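Local coordinates for tyrosine--tRNA ligase (Aeropyrum pernix, PDB 2CYA), which catalyses the ATP-dependent attachment of tyrosine to its cognate tRNA, probably by way of a tyrosyl-adenylate intermediate, and works as a homodimer, at residues 46-49 against 50-54; 246-249 against 250-254. One frame throughout, in Å; residues are numbered along the deposited sequence.

Interaction 1 (46-49 against 50-54); sequences GVAH and IGWLV. With SO4 (sulfate ion), chain C.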
ATOM      1  N   GLY A  46     -19.272  -8.382 -11.177  1.00 34.95           N
ATOM      2  CA  GLY A  46     -20.081  -9.283 -11.979  1.00 34.40           C
ATOM      3  C   GLY A  46     -21.369  -8.609 -12.422  1.00 33.65           C
ATOM      4  O   GLY A  46     -21.503  -7.395 -12.323  1.00 32.14           O
ATOM      5  N   VAL A  47     -22.326  -9.389 -12.905  1.00 33.69           N
ATOM      6  CA  VAL A  47     -23.586  -8.807 -13.343  1.00 31.97           C
ATOM      7  C   VAL A  47     -24.384  -8.358 -12.119  1.00 30.51           C
ATOM      8  O   VAL A  47     -24.523  -9.093 -11.141  1.00 27.80           O
ATOM      9  CB  VAL A  47     -24.428  -9.825 -14.147  1.00 34.13           C
ATOM     10  CG1 VAL A  47     -25.689  -9.145 -14.689  1.00 33.19           C
ATOM     11  CG2 VAL A  47     -23.593 -10.409 -15.290  1.00 31.99           C
ATOM     12  N   ALA A  48     -24.904  -7.140 -12.175  1.00 29.28           N
ATOM     13  CA  ALA A  48     -25.686  -6.627 -11.069  1.00 29.78           C
ATOM     14  C   ALA A  48     -26.901  -7.513 -10.757  1.00 29.32           C
ATOM     15  O   ALA A  48     -27.600  -7.970 -11.659  1.00 28.18           O
ATOM     16  CB  ALA A  48     -26.146  -5.224 -11.381  1.00 29.99           C
ATOM     17  N   HIS A  49     -27.130  -7.772  -9.475  1.00 27.71           N
ATOM     18  CA  HIS A  49     -28.296  -8.544  -9.082  1.00 29.03           C
ATOM     19  C   HIS A  49     -29.191  -7.579  -8.295  1.00 26.65           C
ATOM     20  O   HIS A  49     -28.779  -6.464  -7.986  1.00 22.98           O
ATOM     21  CB  HIS A  49     -27.896  -9.782  -8.273  1.00 30.66           C
ATOM     22  CG  HIS A  49     -27.085  -9.484  -7.056  1.00 34.07           C
ATOM     23  ND1 HIS A  49     -27.627  -8.929  -5.917  1.00 37.74           N
ATOM     24  CD2 HIS A  49     -25.777  -9.707  -6.781  1.00 37.53           C
ATOM     25  CE1 HIS A  49     -26.689  -8.824  -4.991  1.00 38.93           C
ATOM     26  NE2 HIS A  49     -25.557  -9.291  -5.489  1.00 37.81           N
ATOM     27  N   ILE A  50     -30.403  -7.991  -7.959  1.00 26.58           N
ATOM     28  CA  ILE A  50     -31.315  -7.058  -7.313  1.00 25.76           C
ATOM     29  C   ILE A  50     -30.882  -6.493  -5.973  1.00 27.90           C
ATOM     30  O   ILE A  50     -31.390  -5.456  -5.551  1.00 27.80           O
ATOM     31  CB  ILE A  50     -32.718  -7.676  -7.193  1.00 28.93           C
ATOM     32  CG1 ILE A  50     -32.675  -8.964  -6.339  1.00 26.75           C
ATOM     33  CG2 ILE A  50     -33.250  -7.965  -8.599  1.00 24.03           C
ATOM     34  CD1 ILE A  50     -34.065  -9.544  -6.077  1.00 27.28           C
ATOM     35  N   GLY A  51     -29.930  -7.155  -5.316  1.00 28.01           N
ATOM     36  CA  GLY A  51     -29.475  -6.680  -4.025  1.00 26.18           C
ATOM     37  C   GLY A  51     -28.861  -5.306  -4.101  1.00 27.05           C
ATOM     38  O   GLY A  51     -28.969  -4.503  -3.170  1.00 27.52           O
ATOM     39  N   TRP A  52     -28.215  -5.028  -5.224  1.00 26.57           N
ATOM     40  CA  TRP A  52     -27.560  -3.745  -5.431  1.00 27.21           C
ATOM     41  C   TRP A  52     -28.571  -2.621  -5.598  1.00 25.53           C
ATOM     42  O   TRP A  52     -28.236  -1.450  -5.382  1.00 23.66           O
ATOM     43  CB  TRP A  52     -26.651  -3.804  -6.665  1.00 28.63           C
ATOM     44  CG  TRP A  52     -25.462  -4.717  -6.503  1.00 32.41           C
ATOM     45  CD1 TRP A  52     -25.177  -5.524  -5.422  1.00 34.41           C
ATOM     46  CD2 TRP A  52     -24.429  -4.962  -7.466  1.00 32.83           C
ATOM     47  NE1 TRP A  52     -24.037  -6.259  -5.665  1.00 36.12           N
ATOM     48  CE2 TRP A  52     -23.559  -5.936  -6.912  1.00 36.96           C
ATOM     49  CE3 TRP A  52     -24.152  -4.458  -8.744  1.00 33.11           C
ATOM     50  CZ2 TRP A  52     -22.432  -6.415  -7.600  1.00 34.88           C
ATOM     51  CZ3 TRP A  52     -23.028  -4.934  -9.427  1.00 32.63           C
ATOM     52  CH2 TRP A  52     -22.185  -5.904  -8.851  1.00 34.90           C
ATOM     53  N   LEU A  53     -29.805  -2.971  -5.972  1.00 24.51           N
ATOM     54  CA  LEU A  53     -30.836  -1.949  -6.171  1.00 24.16           C
ATOM     55  C   LEU A  53     -31.068  -1.190  -4.858  1.00 24.07           C
ATOM     56  O   LEU A  53     -31.332   0.016  -4.866  1.00 27.06           O
ATOM     57  CB  LEU A  53     -32.147  -2.585  -6.674  1.00 23.37           C
ATOM     58  CG  LEU A  53     -32.218  -3.104  -8.129  1.00 24.66           C
ATOM     59  CD1 LEU A  53     -33.570  -3.764  -8.383  1.00 22.06           C
ATOM     60  CD2 LEU A  53     -32.013  -1.943  -9.123  1.00 23.69           C
ATOM     61  N   VAL A  54     -30.942  -1.887  -3.732  1.00 24.26           N
ATOM     62  CA  VAL A  54     -31.123  -1.253  -2.430  1.00 25.18           C
ATOM     63  C   VAL A  54     -30.180  -0.064  -2.260  1.00 24.95           C
ATOM     64  O   VAL A  54     -30.613   1.018  -1.844  1.00 24.26           O
ATOM     65  CB  VAL A  54     -30.865  -2.232  -1.253  1.00 27.80           C
ATOM     66  CG1 VAL A  54     -31.031  -1.486   0.069  1.00 27.89           C
ATOM     67  CG2 VAL A  54     -31.821  -3.418  -1.319  1.00 26.88           C
TER
HETATM   68  S   SO4 C1002     -21.778  -8.972  -4.262  1.00108.85           S
HETATM   69  O1  SO4 C1002     -22.774  -8.916  -3.103  1.00108.11           O
HETATM   70  O2  SO4 C1002     -20.879  -7.742  -4.146  1.00108.18           O
HETATM   71  O3  SO4 C1002     -20.954 -10.109  -4.054  1.00108.69           O
HETATM   72  O4  SO4 C1002     -22.560  -8.749  -5.426  1.00107.97           O
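His49 and Trp52, set three residues apart where a loop turns into helix 51-64, illustrate how a short signature sequence can supply two N-H donors to one bound anion. The run His49-Ile50-Gly51-Trp52 occupies the place of the HIGH motif of class I aminoacyl-tRNA synthetases, with tryptophan standing where the second histidine usually lies.

Two hydrogen bonds shape the backbone. Trp52 N donates to His49 O over 3.2 Å, closing the turn that leads into the helix. Gly51 N gives its hydrogen to His49 ND1 at 3.0 Å, a side-chain cap that the imidazole can make because CG lies between the backbone N and the carbonyl carbon (chi1 56°), folding the ring back over the turn. A beta carbon on Gly51 would run into CE1 of that ring.

The two rings meet obliquely: Trp52 CD1 lies over one face of the imidazole, 3.7 Å from His49 CE1, with the planes inclined at 49°. On the six-membered side of the indole, Ala48 CB presses against Trp52 CE3 at 3.4 Å, and Gly46 O approaches CH2.

The polar edges of both rings converge on one sulfate oxygen. His49 NE2 donates to O4 of the ion at 3.0 Å, and Trp52 NE1 does so at 2.9 Å; both bonds are bent, and Lys241 NZ of the KMSKS region provides a further hydrogen bond to the ion.

With ND1 accepting from Gly51 N, NE2 is left to act as the donor toward the sulfate. Such a pair of N-H groups beside a lysine is consistent with the inferred role of all three residues in binding ATP; the sulfate, probably from the crystallisation liquor, may mark where a phosphate binds.

Interaction 2 (246-249 against 250-254); sequences TAVF and VVDSD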
ATOM      1  N   THR A 246     -29.460 -18.659  -6.396  1.00 56.40           N
ATOM      2  CA  THR A 246     -29.711 -18.000  -5.118  1.00 54.44           C
ATOM      3  C   THR A 246     -29.732 -16.482  -5.240  1.00 51.96           C
ATOM      4  O   THR A 246     -29.852 -15.775  -4.235  1.00 50.93           O
ATOM      5  CB  THR A 246     -28.647 -18.356  -4.078  1.00 54.98           C
ATOM      6  OG1 THR A 246     -27.375 -17.831  -4.493  1.00 53.66           O
ATOM      7  CG2 THR A 246     -28.573 -19.868  -3.909  1.00 56.94           C
ATOM      8  N   ALA A 247     -29.596 -15.987  -6.470  1.00 48.14           N
ATOM      9  CA  ALA A 247     -29.604 -14.554  -6.716  1.00 43.57           C
ATOM     10  C   ALA A 247     -30.369 -14.206  -7.991  1.00 40.68           C
ATOM     11  O   ALA A 247     -30.286 -14.910  -9.000  1.00 42.04           O
ATOM     12  CB  ALA A 247     -28.178 -14.041  -6.811  1.00 43.85           C
ATOM     13  N   VAL A 248     -31.110 -13.110  -7.948  1.00 35.37           N
ATOM     14  CA  VAL A 248     -31.858 -12.671  -9.106  1.00 32.50           C
ATOM     15  C   VAL A 248     -31.054 -11.571  -9.789  1.00 32.01           C
ATOM     16  O   VAL A 248     -30.819 -10.514  -9.203  1.00 31.82           O
ATOM     17  CB  VAL A 248     -33.244 -12.136  -8.691  1.00 31.27           C
ATOM     18  CG1 VAL A 248     -34.028 -11.686  -9.920  1.00 29.14           C
ATOM     19  CG2 VAL A 248     -34.003 -13.232  -7.942  1.00 32.24           C
ATOM     20  N   PHE A 249     -30.604 -11.821 -11.013  1.00 29.73           N
ATOM     21  CA  PHE A 249     -29.830 -10.804 -11.731  1.00 30.08           C
ATOM     22  C   PHE A 249     -30.762  -9.866 -12.497  1.00 29.62           C
ATOM     23  O   PHE A 249     -31.888 -10.245 -12.836  1.00 26.80           O
ATOM     24  CB  PHE A 249     -28.840 -11.456 -12.698  1.00 30.94           C
ATOM     25  CG  PHE A 249     -27.866 -12.368 -12.026  1.00 33.89           C
ATOM     26  CD1 PHE A 249     -28.100 -13.733 -11.968  1.00 34.76           C
ATOM     27  CD2 PHE A 249     -26.734 -11.852 -11.398  1.00 35.82           C
ATOM     28  CE1 PHE A 249     -27.218 -14.581 -11.287  1.00 36.57           C
ATOM     29  CE2 PHE A 249     -25.846 -12.690 -10.713  1.00 36.17           C
ATOM     30  CZ  PHE A 249     -26.089 -14.054 -10.658  1.00 35.78           C
ATOM     31  N   VAL A 250     -30.288  -8.651 -12.771  1.00 27.65           N
ATOM     32  CA  VAL A 250     -31.112  -7.679 -13.465  1.00 29.65           C
ATOM     33  C   VAL A 250     -31.388  -8.088 -14.892  1.00 30.64           C
ATOM     34  O   VAL A 250     -32.148  -7.419 -15.575  1.00 31.80           O
ATOM     35  CB  VAL A 250     -30.490  -6.247 -13.464  1.00 29.28           C
ATOM     36  CG1 VAL A 250     -30.410  -5.717 -12.042  1.00 30.84           C
ATOM     37  CG2 VAL A 250     -29.126  -6.260 -14.118  1.00 28.67           C
ATOM     38  N   VAL A 251     -30.775  -9.181 -15.347  1.00 30.55           N
ATOM     39  CA  VAL A 251     -31.018  -9.643 -16.707  1.00 32.04           C
ATOM     40  C   VAL A 251     -31.630 -11.037 -16.763  1.00 32.65           C
ATOM     41  O   VAL A 251     -31.663 -11.650 -17.828  1.00 34.09           O
ATOM     42  CB  VAL A 251     -29.736  -9.642 -17.599  1.00 34.03           C
ATOM     43  CG1 VAL A 251     -29.223  -8.210 -17.798  1.00 32.56           C
ATOM     44  CG2 VAL A 251     -28.669 -10.541 -16.991  1.00 33.19           C
ATOM     45  N   ASP A 252     -32.101 -11.546 -15.628  1.00 32.07           N
ATOM     46  CA  ASP A 252     -32.753 -12.855 -15.617  1.00 31.15           C
ATOM     47  C   ASP A 252     -34.096 -12.710 -16.337  1.00 30.91           C
ATOM     48  O   ASP A 252     -34.723 -11.644 -16.294  1.00 30.76           O
ATOM     49  CB  ASP A 252     -33.052 -13.335 -14.187  1.00 31.81           C
ATOM     50  CG  ASP A 252     -31.857 -13.944 -13.506  1.00 30.79           C
ATOM     51  OD1 ASP A 252     -30.926 -14.348 -14.217  1.00 33.28           O
ATOM     52  OD2 ASP A 252     -31.857 -14.031 -12.255  1.00 30.34           O
ATOM     53  N   SER A 253     -34.544 -13.792 -16.970  1.00 30.61           N
ATOM     54  CA  SER A 253     -35.821 -13.804 -17.686  1.00 30.04           C
ATOM     55  C   SER A 253     -36.951 -13.813 -16.668  1.00 28.98           C
ATOM     56  O   SER A 253     -36.715 -14.088 -15.486  1.00 29.18           O
ATOM     57  CB  SER A 253     -35.921 -15.067 -18.554  1.00 28.21           C
ATOM     58  OG  SER A 253     -35.939 -16.239 -17.741  1.00 30.32           O
ATOM     59  N   ASP A 254     -38.172 -13.519 -17.118  1.00 28.03           N
ATOM     60  CA  ASP A 254     -39.338 -13.535 -16.228  1.00 28.19           C
ATOM     61  C   ASP A 254     -39.479 -14.952 -15.658  1.00 28.47           C
ATOM     62  O   ASP A 254     -39.834 -15.131 -14.496  1.00 27.11           O
ATOM     63  CB  ASP A 254     -40.632 -13.189 -16.990  1.00 29.20           C
ATOM     64  CG  ASP A 254     -40.687 -11.736 -17.451  1.00 30.17           C
ATOM     65  OD1 ASP A 254     -41.640 -11.397 -18.171  1.00 31.20           O
ATOM     66  OD2 ASP A 254     -39.801 -10.928 -17.092  1.00 30.66           O
TER
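Phe249 and Asp252 clasp each other across a type I beta turn, a worked case of a turn locked by its own first and last residues.

The hydrogen bonds run both ways. Asp252 N donates to Phe249 O at 3.1 Å, nearly straight at 171°, which is the bond that defines the turn. In return the carboxylate reaches back along the chain: with CG anti to its own carbonyl carbon (chi1 -81°), Asp252 OD2 accepts from Phe249 N at 2.8 Å, the donor standing well above the carboxylate plane. The same oxygen lies 3.4 Å from Val248 CA.

Charge adds a further partner, since Asp252 OD2 also forms a salt bridge with Lys260, whose NZ is hydrogen-bonded to Ala247 O as well. One carboxylate oxygen thus joins the turn to a lysine of the following helix. With alanine in place of Asp252, Phe249 N is likely to lose its acceptor and Lys260 its carboxylate partner, though Lys260 would keep Ala247 O.

Weaker contacts follow. The other oxygen, Asp252 OD1, sits at the edge of the phenyl ring, in its plane and 3.7 Å from Phe249 CD1; ring and carboxylate are almost perpendicular, at 86°. Across the turn the apolar approach of Phe249 CB to Val251 CG2 is loose, at 4.4 Å. Phe249 also touches Lys241 of the KMSKS region, placing the turn beside the probable ATP site.

The turn is wedged between two helices. Val250 and Val251, its middle residues, lean on Ile341, Val345 and Leu346 of helix 323-346, while Val248 and Asp252 pack on Ile257 of helix 254-262. Immediately after the turn, Ser253 serves as N-cap of helix 254-262, its OG bonded to Asp256 N, and Asp254 is anchored by salt bridges to Arg339 and Arg342 of helix 323-346.

Read from the N terminus, the chain leaves strand 37-42 of the central sheet, and interaction 1 closes the bend into helix 51-64. Much later, after strand 207-211 and the KMSKS region, interaction 2 closes the turn that leads into helix 254-262. The two follow in series, neither nested nor crossed, yet their centres lie about 9 Å apart. Their loops run antiparallel: Ile50 N is 2.8 Å from Val248 O, and Val250 N is 3.0 Å from Ala48 O, both probable hydrogen bonds, with His49 and Phe249 facing each other between them. This pairing fastens the HIGH-type segment to the chain following KMSKS, bringing both class I signatures together beside the sulfate.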